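Local coordinates for protein CDA peptide synthetase I (Streptomyces coelicolor, PDB 5DU9) that is a condensation domain of a modular peptide synthetase, a V-shaped fold of two related lobes that meet around a ligand pocket, at residues 13-18 against 306-311; 195-200 against 300-305; 18-23 against 157-162; 292-297 against 338-343. The protein carries 1 engineered substitution. All blocks are in the same frame, centred on the assembly; numbering follows the deposited sequence.

Contact 1 (13-18 against 306-311). Engineered in segment 13-18: Cys18 (natural residue Glu). With UM2 ((2S)-2-amino-N-butyl-propanamide), chain E.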
loop_
_atom_site.group_PDB
_atom_site.type_symbol
_atom_site.label_atom_id
_atom_site.label_comp_id
_atom_site.label_asym_id
_atom_site.label_seq_id
_atom_site.Cartn_x
_atom_site.Cartn_y
_atom_site.Cartn_z
ATOM N N THR A 13 -13.395 -10.057 4.786
ATOM C CA THR A 13 -13.346 -8.723 5.363
ATOM C C THR A 13 -14.038 -7.763 4.408
ATOM O O THR A 13 -14.281 -8.104 3.253
ATOM C CB THR A 13 -11.917 -8.238 5.588
ATOM O OG1 THR A 13 -11.285 -8.068 4.316
ATOM C CG2 THR A 13 -11.126 -9.239 6.429
ATOM N N SER A 14 -14.333 -6.559 4.880
ATOM C CA SER A 14 -14.938 -5.546 4.022
ATOM C C SER A 14 -14.049 -5.250 2.819
ATOM O O SER A 14 -14.527 -5.151 1.688
ATOM C CB SER A 14 -15.195 -4.261 4.807
ATOM O OG SER A 14 -16.253 -4.443 5.731
ATOM N N ALA A 15 -12.755 -5.101 3.070
ATOM C CA ALA A 15 -11.802 -4.816 2.006
ATOM C C ALA A 15 -11.762 -5.957 0.992
ATOM O O ALA A 15 -11.657 -5.731 -0.205
ATOM C CB ALA A 15 -10.422 -4.574 2.580
ATOM N N GLN A 16 -11.854 -7.188 1.475
ATOM C CA GLN A 16 -11.847 -8.332 0.575
ATOM C C GLN A 16 -13.124 -8.376 -0.265
ATOM O O GLN A 16 -13.072 -8.685 -1.458
ATOM C CB GLN A 16 -11.674 -9.626 1.366
ATOM C CG GLN A 16 -10.264 -9.807 1.883
ATOM C CD GLN A 16 -10.091 -11.064 2.711
ATOM O OE1 GLN A 16 -10.906 -11.368 3.577
ATOM N NE2 GLN A 16 -9.023 -11.799 2.450
ATOM N N HIS A 17 -14.263 -8.063 0.350
ATOM C CA HIS A 17 -15.526 -7.953 -0.382
ATOM C C HIS A 17 -15.407 -6.913 -1.498
ATOM O O HIS A 17 -15.909 -7.109 -2.602
ATOM C CB HIS A 17 -16.677 -7.574 0.553
ATOM C CG HIS A 17 -17.316 -8.740 1.243
ATOM N ND1 HIS A 17 -18.079 -9.673 0.575
ATOM C CD2 HIS A 17 -17.323 -9.112 2.546
ATOM C CE1 HIS A 17 -18.520 -10.576 1.434
ATOM N NE2 HIS A 17 -18.076 -10.259 2.637
ATOM N N CYS A 18 -14.740 -5.805 -1.191
ATOM C CA CYS A 18 -14.546 -4.721 -2.151
ATOM C C CYS A 18 -13.736 -5.185 -3.363
ATOM O O CYS A 18 -14.111 -4.935 -4.516
ATOM C CB CYS A 18 -13.850 -3.539 -1.468
ATOM S SG CYS A 18 -13.455 -2.142 -2.553
ATOM N N PRO A 306 -2.116 -11.429 8.894
ATOM C CA PRO A 306 -1.926 -11.166 7.465
ATOM C C PRO A 306 -3.234 -11.300 6.695
ATOM O O PRO A 306 -4.004 -12.230 6.929
ATOM C CB PRO A 306 -0.911 -12.230 7.040
ATOM C CG PRO A 306 -0.178 -12.567 8.300
ATOM C CD PRO A 306 -1.207 -12.478 9.385
ATOM N N GLY A 307 -3.490 -10.361 5.794
ATOM C CA GLY A 307 -4.751 -10.339 5.088
ATOM C C GLY A 307 -4.912 -9.056 4.307
ATOM O O GLY A 307 -3.934 -8.394 3.968
ATOM N N MET A 308 -6.164 -8.728 4.011
ATOM C CA MET A 308 -6.517 -7.523 3.286
ATOM C C MET A 308 -7.680 -6.864 4.015
ATOM O O MET A 308 -8.806 -7.356 3.954
ATOM C CB MET A 308 -6.887 -7.861 1.838
ATOM C CG MET A 308 -7.644 -6.774 1.094
ATOM S SD MET A 308 -6.865 -5.158 1.211
ATOM C CE MET A 308 -7.638 -4.310 -0.170
ATOM N N VAL A 309 -7.398 -5.775 4.729
ATOM C CA VAL A 309 -8.432 -5.071 5.490
ATOM C C VAL A 309 -8.347 -3.560 5.342
ATOM O O VAL A 309 -9.154 -2.839 5.918
ATOM C CB VAL A 309 -8.363 -5.404 7.002
ATOM C CG1 VAL A 309 -8.956 -6.768 7.272
ATOM C CG2 VAL A 309 -6.938 -5.317 7.514
ATOM N N SER A 310 -7.384 -3.082 4.559
ATOM C CA SER A 310 -7.147 -1.652 4.455
ATOM C C SER A 310 -8.361 -0.885 3.928
ATOM O O SER A 310 -9.198 -1.417 3.189
ATOM C CB SER A 310 -5.936 -1.383 3.563
ATOM O OG SER A 310 -6.111 -1.960 2.290
ATOM N N ASN A 311 -8.430 0.377 4.335
ATOM C CA ASN A 311 -9.516 1.277 3.996
ATOM C C ASN A 311 -8.917 2.532 3.374
ATOM O O ASN A 311 -7.755 2.845 3.615
ATOM C CB ASN A 311 -10.328 1.606 5.253
ATOM C CG ASN A 311 -11.650 2.285 4.955
ATOM O OD1 ASN A 311 -12.229 2.133 3.878
ATOM N ND2 ASN A 311 -12.149 3.030 5.930
HETATM C CCH UM2 E . -12.109 -1.170 -1.852
HETATM C CCI UM2 E . -10.885 -2.019 -1.561
HETATM C CCJ UM2 E . -9.959 -2.160 -2.772
HETATM C CCK UM2 E . -9.036 -0.957 -2.965
HETATM N NCL UM2 E . -7.827 -0.993 -2.152
HETATM C CCM UM2 E . -6.635 -0.640 -2.640
HETATM O OCN UM2 E . -6.350 -0.716 -3.826
HETATM C CCO UM2 E . -5.632 -0.101 -1.659
HETATM C CCP UM2 E . -5.819 1.406 -1.523
HETATM N NCQ UM2 E . -4.262 -0.355 -2.145
HETATM O O HOH W 1 -11.712 -4.611 5.766
#

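Contact 2 (195-200 against 300-305). With SO4 (sulfate ion), chain C.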
loop_
_atom_site.group_PDB
_atom_site.type_symbol
_atom_site.label_atom_id
_atom_site.label_comp_id
_atom_site.label_asym_id
_atom_site.label_seq_id
_atom_site.Cartn_x
_atom_site.Cartn_y
_atom_site.Cartn_z
ATOM N N ASP A 195 -10.891 -14.910 11.271
ATOM C CA ASP A 195 -12.303 -15.028 11.620
ATOM C C ASP A 195 -12.683 -14.027 12.708
ATOM O O ASP A 195 -13.735 -13.397 12.636
ATOM C CB ASP A 195 -12.642 -16.450 12.080
ATOM C CG ASP A 195 -12.718 -17.442 10.929
ATOM O OD1 ASP A 195 -12.990 -17.027 9.783
ATOM O OD2 ASP A 195 -12.526 -18.650 11.178
ATOM N N ARG A 196 -11.824 -13.871 13.709
ATOM C CA ARG A 196 -12.105 -12.932 14.790
ATOM C C ARG A 196 -12.043 -11.488 14.296
ATOM O O ARG A 196 -12.808 -10.641 14.757
ATOM C CB ARG A 196 -11.131 -13.133 15.952
ATOM C CG ARG A 196 -11.452 -14.338 16.814
ATOM C CD ARG A 196 -10.649 -14.322 18.104
ATOM N NE ARG A 196 -9.360 -14.994 17.954
ATOM C CZ ARG A 196 -8.204 -14.557 18.450
ATOM N NH1 ARG A 196 -8.137 -13.418 19.130
ATOM N NH2 ARG A 196 -7.102 -15.266 18.253
ATOM N N MET A 197 -11.132 -11.214 13.366
ATOM C CA MET A 197 -11.011 -9.886 12.771
ATOM C C MET A 197 -12.285 -9.547 11.992
ATOM O O MET A 197 -12.823 -8.446 12.101
ATOM C CB MET A 197 -9.770 -9.820 11.864
ATOM C CG MET A 197 -9.478 -8.442 11.276
ATOM S SD MET A 197 -7.815 -8.317 10.558
ATOM C CE MET A 197 -7.904 -9.511 9.223
ATOM N N VAL A 198 -12.770 -10.503 11.211
ATOM C CA VAL A 198 -14.011 -10.324 10.463
ATOM C C VAL A 198 -15.202 -10.148 11.410
ATOM O O VAL A 198 -16.082 -9.323 11.166
ATOM C CB VAL A 198 -14.256 -11.520 9.518
ATOM C CG1 VAL A 198 -15.661 -11.485 8.916
ATOM C CG2 VAL A 198 -13.207 -11.526 8.419
ATOM N N ALA A 199 -15.228 -10.916 12.492
ATOM C CA ALA A 199 -16.307 -10.793 13.467
ATOM C C ALA A 199 -16.328 -9.391 14.072
ATOM O O ALA A 199 -17.396 -8.849 14.373
ATOM C CB ALA A 199 -16.162 -11.845 14.561
ATOM N N GLY A 200 -15.147 -8.807 14.240
ATOM C CA GLY A 200 -15.029 -7.453 14.747
ATOM C C GLY A 200 -15.680 -6.452 13.812
ATOM O O GLY A 200 -16.356 -5.522 14.256
ATOM N N ALA A 300 -5.231 -5.817 18.984
ATOM C CA ALA A 300 -3.963 -6.526 18.857
ATOM C C ALA A 300 -4.033 -7.668 17.849
ATOM O O ALA A 300 -3.098 -7.873 17.071
ATOM C CB ALA A 300 -3.527 -7.056 20.214
ATOM N N ASN A 301 -5.126 -8.424 17.872
ATOM C CA ASN A 301 -5.267 -9.557 16.964
ATOM C C ASN A 301 -5.235 -9.105 15.513
ATOM O O ASN A 301 -4.506 -9.663 14.693
ATOM C CB ASN A 301 -6.566 -10.317 17.237
ATOM C CG ASN A 301 -6.792 -11.447 16.249
ATOM O OD1 ASN A 301 -6.079 -12.453 16.265
ATOM N ND2 ASN A 301 -7.783 -11.287 15.384
ATOM N N ALA A 302 -6.022 -8.081 15.208
ATOM C CA ALA A 302 -6.106 -7.569 13.847
ATOM C C ALA A 302 -4.753 -7.060 13.351
ATOM O O ALA A 302 -4.407 -7.241 12.180
ATOM C CB ALA A 302 -7.151 -6.463 13.767
ATOM N N ARG A 303 -3.981 -6.443 14.240
ATOM C CA ARG A 303 -2.704 -5.855 13.851
ATOM C C ARG A 303 -1.708 -6.884 13.312
ATOM O O ARG A 303 -0.877 -6.552 12.466
ATOM C CB ARG A 303 -2.085 -5.104 15.032
ATOM C CG ARG A 303 -2.658 -3.703 15.219
ATOM C CD ARG A 303 -1.806 -2.855 16.146
ATOM N NE ARG A 303 -1.840 -3.335 17.526
ATOM C CZ ARG A 303 -2.788 -3.023 18.407
ATOM N NH1 ARG A 303 -3.797 -2.234 18.061
ATOM N NH2 ARG A 303 -2.729 -3.508 19.640
ATOM N N ILE A 304 -1.812 -8.128 13.772
ATOM C CA ILE A 304 -0.849 -9.168 13.392
ATOM C C ILE A 304 -1.475 -10.293 12.567
ATOM O O ILE A 304 -0.951 -11.401 12.529
ATOM C CB ILE A 304 -0.171 -9.781 14.637
ATOM C CG1 ILE A 304 -1.213 -10.393 15.580
ATOM C CG2 ILE A 304 0.645 -8.718 15.358
ATOM C CD1 ILE A 304 -0.624 -11.298 16.648
ATOM N N THR A 305 -2.585 -10.002 11.893
ATOM C CA THR A 305 -3.240 -10.986 11.036
ATOM C C THR A 305 -2.996 -10.662 9.563
ATOM O O THR A 305 -3.594 -9.732 9.033
ATOM C CB THR A 305 -4.758 -11.041 11.302
ATOM O OG1 THR A 305 -4.989 -11.372 12.678
ATOM C CG2 THR A 305 -5.430 -12.089 10.424
HETATM S S SO4 C . -8.060 -8.394 20.462
HETATM O O1 SO4 C . -8.327 -7.432 21.527
HETATM O O2 SO4 C . -8.493 -9.728 20.882
HETATM O O3 SO4 C . -8.798 -8.005 19.264
HETATM O O4 SO4 C . -6.630 -8.406 20.175
#

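Contact 3 (18-23 against 157-162). Engineered in segment 18-23: Cys18 (natural residue Glu). With UM2 ((2S)-2-amino-N-butyl-propanamide), chain E.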
loop_
_atom_site.group_PDB
_atom_site.type_symbol
_atom_site.label_atom_id
_atom_site.label_comp_id
_atom_site.label_asym_id
_atom_site.label_seq_id
_atom_site.Cartn_x
_atom_site.Cartn_y
_atom_site.Cartn_z
ATOM N N CYS A 18 -14.740 -5.805 -1.191
ATOM C CA CYS A 18 -14.546 -4.721 -2.151
ATOM C C CYS A 18 -13.736 -5.185 -3.363
ATOM O O CYS A 18 -14.111 -4.935 -4.516
ATOM C CB CYS A 18 -13.850 -3.539 -1.468
ATOM S SG CYS A 18 -13.455 -2.142 -2.553
ATOM N N VAL A 19 -12.621 -5.858 -3.100
ATOM C CA VAL A 19 -11.779 -6.371 -4.169
ATOM C C VAL A 19 -12.529 -7.429 -4.970
ATOM O O VAL A 19 -12.452 -7.454 -6.195
ATOM C CB VAL A 19 -10.467 -6.955 -3.614
ATOM C CG1 VAL A 19 -9.663 -7.647 -4.710
ATOM C CG2 VAL A 19 -9.636 -5.848 -2.983
ATOM N N TRP A 20 -13.269 -8.292 -4.278
ATOM C CA TRP A 20 -14.008 -9.342 -4.958
ATOM C C TRP A 20 -14.996 -8.745 -5.962
ATOM O O TRP A 20 -15.036 -9.165 -7.121
ATOM C CB TRP A 20 -14.743 -10.235 -3.955
ATOM C CG TRP A 20 -15.352 -11.431 -4.609
ATOM C CD1 TRP A 20 -14.728 -12.609 -4.905
ATOM C CD2 TRP A 20 -16.700 -11.566 -5.068
ATOM N NE1 TRP A 20 -15.603 -13.467 -5.517
ATOM C CE2 TRP A 20 -16.821 -12.852 -5.630
ATOM C CE3 TRP A 20 -17.816 -10.726 -5.060
ATOM C CZ2 TRP A 20 -18.016 -13.319 -6.173
ATOM C CZ3 TRP A 20 -18.999 -11.190 -5.601
ATOM C CH2 TRP A 20 -19.091 -12.475 -6.149
ATOM N N LEU A 21 -15.776 -7.758 -5.525
ATOM C CA LEU A 21 -16.750 -7.113 -6.405
ATOM C C LEU A 21 -16.071 -6.417 -7.574
ATOM O O LEU A 21 -16.567 -6.451 -8.696
ATOM C CB LEU A 21 -17.597 -6.096 -5.638
ATOM C CG LEU A 21 -18.663 -6.635 -4.681
ATOM C CD1 LEU A 21 -19.395 -5.478 -4.016
ATOM C CD2 LEU A 21 -19.654 -7.539 -5.399
ATOM N N ALA A 22 -14.941 -5.773 -7.304
ATOM C CA ALA A 22 -14.222 -5.049 -8.344
ATOM C C ALA A 22 -13.641 -6.016 -9.372
ATOM O O ALA A 22 -13.602 -5.720 -10.567
ATOM C CB ALA A 22 -13.124 -4.202 -7.733
ATOM N N GLN A 23 -13.191 -7.174 -8.904
ATOM C CA GLN A 23 -12.619 -8.177 -9.791
ATOM C C GLN A 23 -13.671 -8.688 -10.763
ATOM O O GLN A 23 -13.364 -8.988 -11.913
ATOM C CB GLN A 23 -12.036 -9.343 -8.989
ATOM C CG GLN A 23 -11.231 -10.325 -9.824
ATOM C CD GLN A 23 -9.993 -9.693 -10.423
ATOM O OE1 GLN A 23 -9.002 -9.467 -9.729
ATOM N NE2 GLN A 23 -10.046 -9.393 -11.716
ATOM N N HIS A 157 -2.233 -11.166 -5.162
ATOM C CA HIS A 157 -3.533 -10.604 -5.462
ATOM C C HIS A 157 -3.911 -9.746 -4.270
ATOM O O HIS A 157 -3.752 -10.173 -3.130
ATOM C CB HIS A 157 -4.582 -11.681 -5.705
ATOM C CG HIS A 157 -5.805 -11.165 -6.388
ATOM N ND1 HIS A 157 -6.676 -10.283 -5.785
ATOM C CD2 HIS A 157 -6.290 -11.386 -7.632
ATOM C CE1 HIS A 157 -7.653 -9.990 -6.628
ATOM N NE2 HIS A 157 -7.439 -10.643 -7.756
ATOM N N HIS A 158 -4.390 -8.533 -4.522
ATOM C CA HIS A 158 -4.711 -7.616 -3.438
ATOM C C HIS A 158 -5.729 -8.211 -2.455
ATOM O O HIS A 158 -5.783 -7.800 -1.294
ATOM C CB HIS A 158 -5.230 -6.289 -4.009
ATOM C CG HIS A 158 -4.967 -5.109 -3.126
ATOM N ND1 HIS A 158 -4.727 -5.229 -1.774
ATOM C CD2 HIS A 158 -4.882 -3.787 -3.406
ATOM C CE1 HIS A 158 -4.518 -4.031 -1.258
ATOM N NE2 HIS A 158 -4.610 -3.138 -2.227
ATOM N N ILE A 159 -6.514 -9.189 -2.896
ATOM C CA ILE A 159 -7.544 -9.747 -2.026
ATOM C C ILE A 159 -6.960 -10.534 -0.848
ATOM O O ILE A 159 -7.661 -10.749 0.135
ATOM C CB ILE A 159 -8.535 -10.655 -2.813
ATOM C CG1 ILE A 159 -9.860 -10.770 -2.050
ATOM C CG2 ILE A 159 -7.936 -12.033 -3.094
ATOM C CD1 ILE A 159 -11.001 -11.364 -2.865
ATOM N N VAL A 160 -5.692 -10.952 -0.922
ATOM C CA VAL A 160 -5.105 -11.733 0.175
ATOM C C VAL A 160 -4.063 -10.961 0.999
ATOM O O VAL A 160 -3.791 -11.332 2.141
ATOM C CB VAL A 160 -4.445 -13.051 -0.327
ATOM C CG1 VAL A 160 -5.510 -14.024 -0.827
ATOM C CG2 VAL A 160 -3.402 -12.792 -1.400
ATOM N N ILE A 161 -3.490 -9.902 0.436
ATOM C CA ILE A 161 -2.378 -9.198 1.087
ATOM C C ILE A 161 -2.446 -7.692 0.868
ATOM O O ILE A 161 -2.505 -7.229 -0.276
ATOM C CB ILE A 161 -1.007 -9.721 0.570
ATOM C CG1 ILE A 161 -0.734 -11.144 1.081
ATOM C CG2 ILE A 161 0.146 -8.789 0.971
ATOM C CD1 ILE A 161 -0.490 -11.257 2.580
ATOM N N ASP A 162 -2.441 -6.945 1.969
ATOM C CA ASP A 162 -2.324 -5.488 1.929
ATOM C C ASP A 162 -0.912 -5.048 2.334
ATOM O O ASP A 162 -0.044 -5.876 2.606
ATOM C CB ASP A 162 -3.380 -4.826 2.826
ATOM C CG ASP A 162 -3.380 -5.355 4.253
ATOM O OD1 ASP A 162 -2.319 -5.791 4.748
ATOM O OD2 ASP A 162 -4.456 -5.305 4.890
HETATM C CCH UM2 E . -12.109 -1.170 -1.852
HETATM C CCI UM2 E . -10.885 -2.019 -1.561
HETATM C CCJ UM2 E . -9.959 -2.160 -2.772
HETATM C CCK UM2 E . -9.036 -0.957 -2.965
HETATM N NCL UM2 E . -7.827 -0.993 -2.152
HETATM C CCM UM2 E . -6.635 -0.640 -2.640
HETATM O OCN UM2 E . -6.350 -0.716 -3.826
HETATM C CCO UM2 E . -5.632 -0.101 -1.659
HETATM C CCP UM2 E . -5.819 1.406 -1.523
HETATM N NCQ UM2 E . -4.262 -0.355 -2.145
#

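Contact 4 (292-297 against 338-343)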
loop_
_atom_site.group_PDB
_atom_site.type_symbol
_atom_site.label_atom_id
_atom_site.label_comp_id
_atom_site.label_asym_id
_atom_site.label_seq_id
_atom_site.Cartn_x
_atom_site.Cartn_y
_atom_site.Cartn_z
ATOM N N VAL A 292 -6.608 9.057 1.647
ATOM C CA VAL A 292 -5.650 8.565 2.614
ATOM C C VAL A 292 -5.972 7.117 2.983
ATOM O O VAL A 292 -7.097 6.812 3.363
ATOM C CB VAL A 292 -5.658 9.445 3.887
ATOM C CG1 VAL A 292 -4.667 8.928 4.908
ATOM C CG2 VAL A 292 -5.346 10.891 3.524
ATOM N N PRO A 293 -4.989 6.214 2.854
ATOM C CA PRO A 293 -5.223 4.862 3.368
ATOM C C PRO A 293 -5.050 4.765 4.883
ATOM O O PRO A 293 -4.207 5.454 5.458
ATOM C CB PRO A 293 -4.166 4.016 2.646
ATOM C CG PRO A 293 -3.126 4.971 2.164
ATOM C CD PRO A 293 -3.631 6.377 2.306
ATOM N N VAL A 294 -5.871 3.929 5.514
ATOM C CA VAL A 294 -5.663 3.529 6.898
ATOM C C VAL A 294 -5.678 2.005 6.928
ATOM O O VAL A 294 -6.205 1.378 6.018
ATOM C CB VAL A 294 -6.733 4.124 7.843
ATOM C CG1 VAL A 294 -6.651 5.647 7.825
ATOM C CG2 VAL A 294 -8.131 3.660 7.455
ATOM N N THR A 295 -5.086 1.400 7.949
ATOM C CA THR A 295 -4.887 -0.046 7.915
ATOM C C THR A 295 -6.175 -0.837 8.097
ATOM O O THR A 295 -6.269 -1.976 7.651
ATOM C CB THR A 295 -3.901 -0.514 8.992
ATOM O OG1 THR A 295 -4.451 -0.282 10.294
ATOM C CG2 THR A 295 -2.570 0.210 8.852
ATOM N N GLY A 296 -7.156 -0.242 8.765
ATOM C CA GLY A 296 -8.389 -0.948 9.069
ATOM C C GLY A 296 -8.203 -2.025 10.127
ATOM O O GLY A 296 -9.047 -2.910 10.287
ATOM N N ARG A 297 -7.090 -1.948 10.854
ATOM C CA ARG A 297 -6.772 -2.920 11.896
ATOM C C ARG A 297 -7.022 -2.341 13.279
ATOM O O ARG A 297 -6.378 -1.377 13.688
ATOM C CB ARG A 297 -5.320 -3.380 11.758
ATOM C CG ARG A 297 -5.105 -4.166 10.487
ATOM C CD ARG A 297 -3.648 -4.317 10.086
ATOM N NE ARG A 297 -3.598 -4.977 8.788
ATOM C CZ ARG A 297 -3.633 -6.293 8.610
ATOM N NH1 ARG A 297 -3.674 -7.110 9.655
ATOM N NH2 ARG A 297 -3.625 -6.796 7.385
ATOM N N GLY A 338 -10.673 14.119 12.394
ATOM C CA GLY A 338 -12.025 13.675 12.110
ATOM C C GLY A 338 -12.049 12.378 11.326
ATOM O O GLY A 338 -12.873 11.502 11.572
ATOM N N LEU A 339 -11.140 12.257 10.366
ATOM C CA LEU A 339 -11.027 11.038 9.576
ATOM C C LEU A 339 -10.724 9.844 10.478
ATOM O O LEU A 339 -11.369 8.796 10.383
ATOM C CB LEU A 339 -9.942 11.198 8.507
ATOM C CG LEU A 339 -9.743 10.041 7.524
ATOM C CD1 LEU A 339 -9.255 10.588 6.186
ATOM C CD2 LEU A 339 -8.751 9.021 8.064
ATOM N N LEU A 340 -9.752 10.010 11.366
ATOM C CA LEU A 340 -9.345 8.919 12.246
ATOM C C LEU A 340 -10.447 8.545 13.228
ATOM O O LEU A 340 -10.609 7.376 13.572
ATOM C CB LEU A 340 -8.074 9.298 13.007
ATOM C CG LEU A 340 -6.815 9.410 12.145
ATOM C CD1 LEU A 340 -5.672 9.963 12.980
ATOM C CD2 LEU A 340 -6.432 8.072 11.535
ATOM N N ALA A 341 -11.208 9.541 13.668
ATOM C CA ALA A 341 -12.274 9.326 14.641
ATOM C C ALA A 341 -13.453 8.553 14.045
ATOM O O ALA A 341 -14.277 8.006 14.784
ATOM C CB ALA A 341 -12.751 10.659 15.199
ATOM N N HIS A 342 -13.526 8.510 12.716
ATOM C CA HIS A 342 -14.605 7.817 12.014
ATOM C C HIS A 342 -14.035 6.858 10.964
ATOM O O HIS A 342 -14.659 6.596 9.941
ATOM C CB HIS A 342 -15.543 8.831 11.353
ATOM C CG HIS A 342 -16.116 9.833 12.308
ATOM N ND1 HIS A 342 -15.480 11.018 12.613
ATOM C CD2 HIS A 342 -17.257 9.821 13.035
ATOM C CE1 HIS A 342 -16.212 11.696 13.479
ATOM N NE2 HIS A 342 -17.295 10.993 13.750
ATOM N N SER A 343 -12.853 6.318 11.244
ATOM C CA SER A 343 -12.089 5.561 10.254
ATOM C C SER A 343 -12.658 4.184 9.906
ATOM O O SER A 343 -12.244 3.586 8.912
ATOM C CB SER A 343 -10.646 5.388 10.744
ATOM O OG SER A 343 -10.592 4.553 11.893
#

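Contact 1 (13-18 against 306-311)
A capping box opens helix 14-24, and its threonine also grips the loop 306-311 across the contact: Thr13 OG1 donates to Met308 O at 2.6 Å, nearly along the C=O axis (167°). The same hydroxyl accepts from Gln16 N at 3.0 Å. In return Gln16, extended beyond CG, brings OE1 to Thr13 N, a straight bond (174°) in the carbonyl plane, on a lone pair. Thr13 chi1 of 66° sets OG1 between the backbone N and the carbonyl carbon, within reach of both its partners. Its methyl CG2 meets Val309 CG1 at 3.4 Å, a tight fit of two side chains crossing at about a right angle. Ala15 CB packs on the bent Met308 chain, 3.8 Å from its CG, and on Ser310 O at 3.4 Å, while Gln16 and Met308 run past each other in opposite directions; Gln16 NE2 goes on to Ile159 O. A water accepts from Ala15 N and donates to Val309 O. Towards the pocket, SG of the engineered Cys18 (Glu in nature) is covalently bonded to CCH of (2S)-2-amino-N-butyl-propanamide at 1.8 Å, and Met308 CE lies 3.9 Å from the ligand's NCL. Here a capped helix N-terminus is bound to one wall of a ligand pocket.

Contact 2 (195-200 against 300-305)
Asn301 O is gripped by two donors from opposite faces of its carbonyl plane: Thr305 OG1 at 2.7 Å, well above the plane, and Ile304 N at 3.2 Å. These bonds lie in and just around the short, weakly bonded helix at about 300-303, which packs against helix 194-205. The apolar side of this helix-to-helix contact is made by Met197. Its CG lies anti to the backbone N (chi1 -175°), which extends the chain across to the other segment; SD then touches Ala302 CB at 3.8 Å, and the bend at the last torsion brings CE tip to tip with Thr305 CG2, also at 3.8 Å. On the outer side, the guanidinium of Arg196 and the amide of Asn301 are stacked with their planes 29° apart, OD1 standing 3.3 Å above the guanidinium plane and offset toward its rim. No hydrogen bond joins this pair; Asn301 OD1 accepts from Asp193 N instead, just ahead of helix 194-205, which ties the amide to that helix. A sulfate ion, probably a crystallisation component, sits by the short helix, where Asn301 N donates to its O4 at 2.8 Å, while its O2 faces the edge of the Arg196 guanidinium, near that group's plane.

Contact 3 (18-23 against 157-162)
Val19 and Gln23, one turn apart on helix 14-24, meet His157 at the edge of its ring, and the ring belongs to the HHxxxDG sequence motif of condensation domains, which spans the loop after strand 149-157. His157 NE2 donates to Gln23 OE1 at 2.8 Å, a bent bond (N-H...O 145°) whose donor is tilted from the amide's carbonyl plane; amide and ring planes stand 65° apart. Gln23 reaches it by leaving the helix with CG trans to its amide nitrogen and then bending at chi2 (64°), which turns the amide end to the histidine, while Gln23 NE2 makes weak bonds to Asp26 O and Gly29 O. Ring nitrogen ND1 of His157 accepts from Ile159 N at 3.1 Å, almost exactly in the ring plane. Val19 CG1, the branch opposite the backbone N, lies in that plane too, 3.6 Å from His157 CE1, and rests against Ile159 CB at 3.7 Å. Ile159, with an extended chain, carries CD1 along to Trp20 CB; the indole itself leads away from the loop. The other branch of Val19, CG2, beside the backbone N, turns to the ligand and lies 3.7 Å from CCJ of (2S)-2-amino-N-butyl-propanamide. The ligand's far end is met by His158, whose NE2 accepts from NCQ at 2.8 Å at the ring edge; His158 ND1 makes a weak bond to Ile161 O (3.3 Å). His157 thus uses one nitrogen to give and the other to take, which fixes the rotation of its ring, and the neighbouring His158 faces the pocket.

Contact 4 (292-297 against 338-343)
Val294 and Leu339 make the firm part of this contact, lying antiparallel, flank to flank, with Val294 CG1 4.0 Å from Leu339 CD2. Leu339 leaves its helix with CG pointing back from the amide nitrogen (chi1 -176°), and its two methyls are shared out along the strand: CD2 for Val294, CD1 for Val292, whose CB is 4.4 Å away. Leu313, Leu315 and Trp217 surround the same leucine and keep it buried. Here the C-terminal part of helix 325-341 packs on one face of a two-stranded antiparallel sheet, 287-294 with 311-318, without a hydrogen bond between the two segments. Leu339 spans both strands, since Leu313 and Leu315 belong to the partner of the strand that carries Val292 and Val294. The backbones stay well apart, with the CA atoms of Val294 and Ser343 7.5 Å from each other. Ser343 makes a loose but buried contact: its backbone O lies 4.4 Å from Val294 CG2 and its CB 4.5 Å from the same methyl, and its hydroxyl is hydrogen-bonded to Tyr298 OH. Toward the solvent the fit is looser as well. Leu340 is exposed, and its CD2 only brushes Val294 CG1 at 4.4 Å.

Overall arrangement
Contacts 1 and 3, their centres 7 Å apart, share helix 14-24 and both border (2S)-2-amino-N-butyl-propanamide; the loops 306-311 and 157-162 are joined directly by Gly307 O and Asp162 N at 2.9 Å. Contact 2 adjoins contact 1, with Met197 CE against Val309 CG1 at 3.5 Å, and its Met197 side chain is about 13 Å from the ligand. Contact 4, with the side chain of Val294 about 10 Å from the ligand, joins contact 1 by Val294 N to Asn311 O (2.9 Å), and contacts 2 and 3 through Arg297: NH2 forms a salt bridge with Asp162 OD2 (3.0 Å), and NH1 binds Ala302 O (2.6 Å) and Thr305 O.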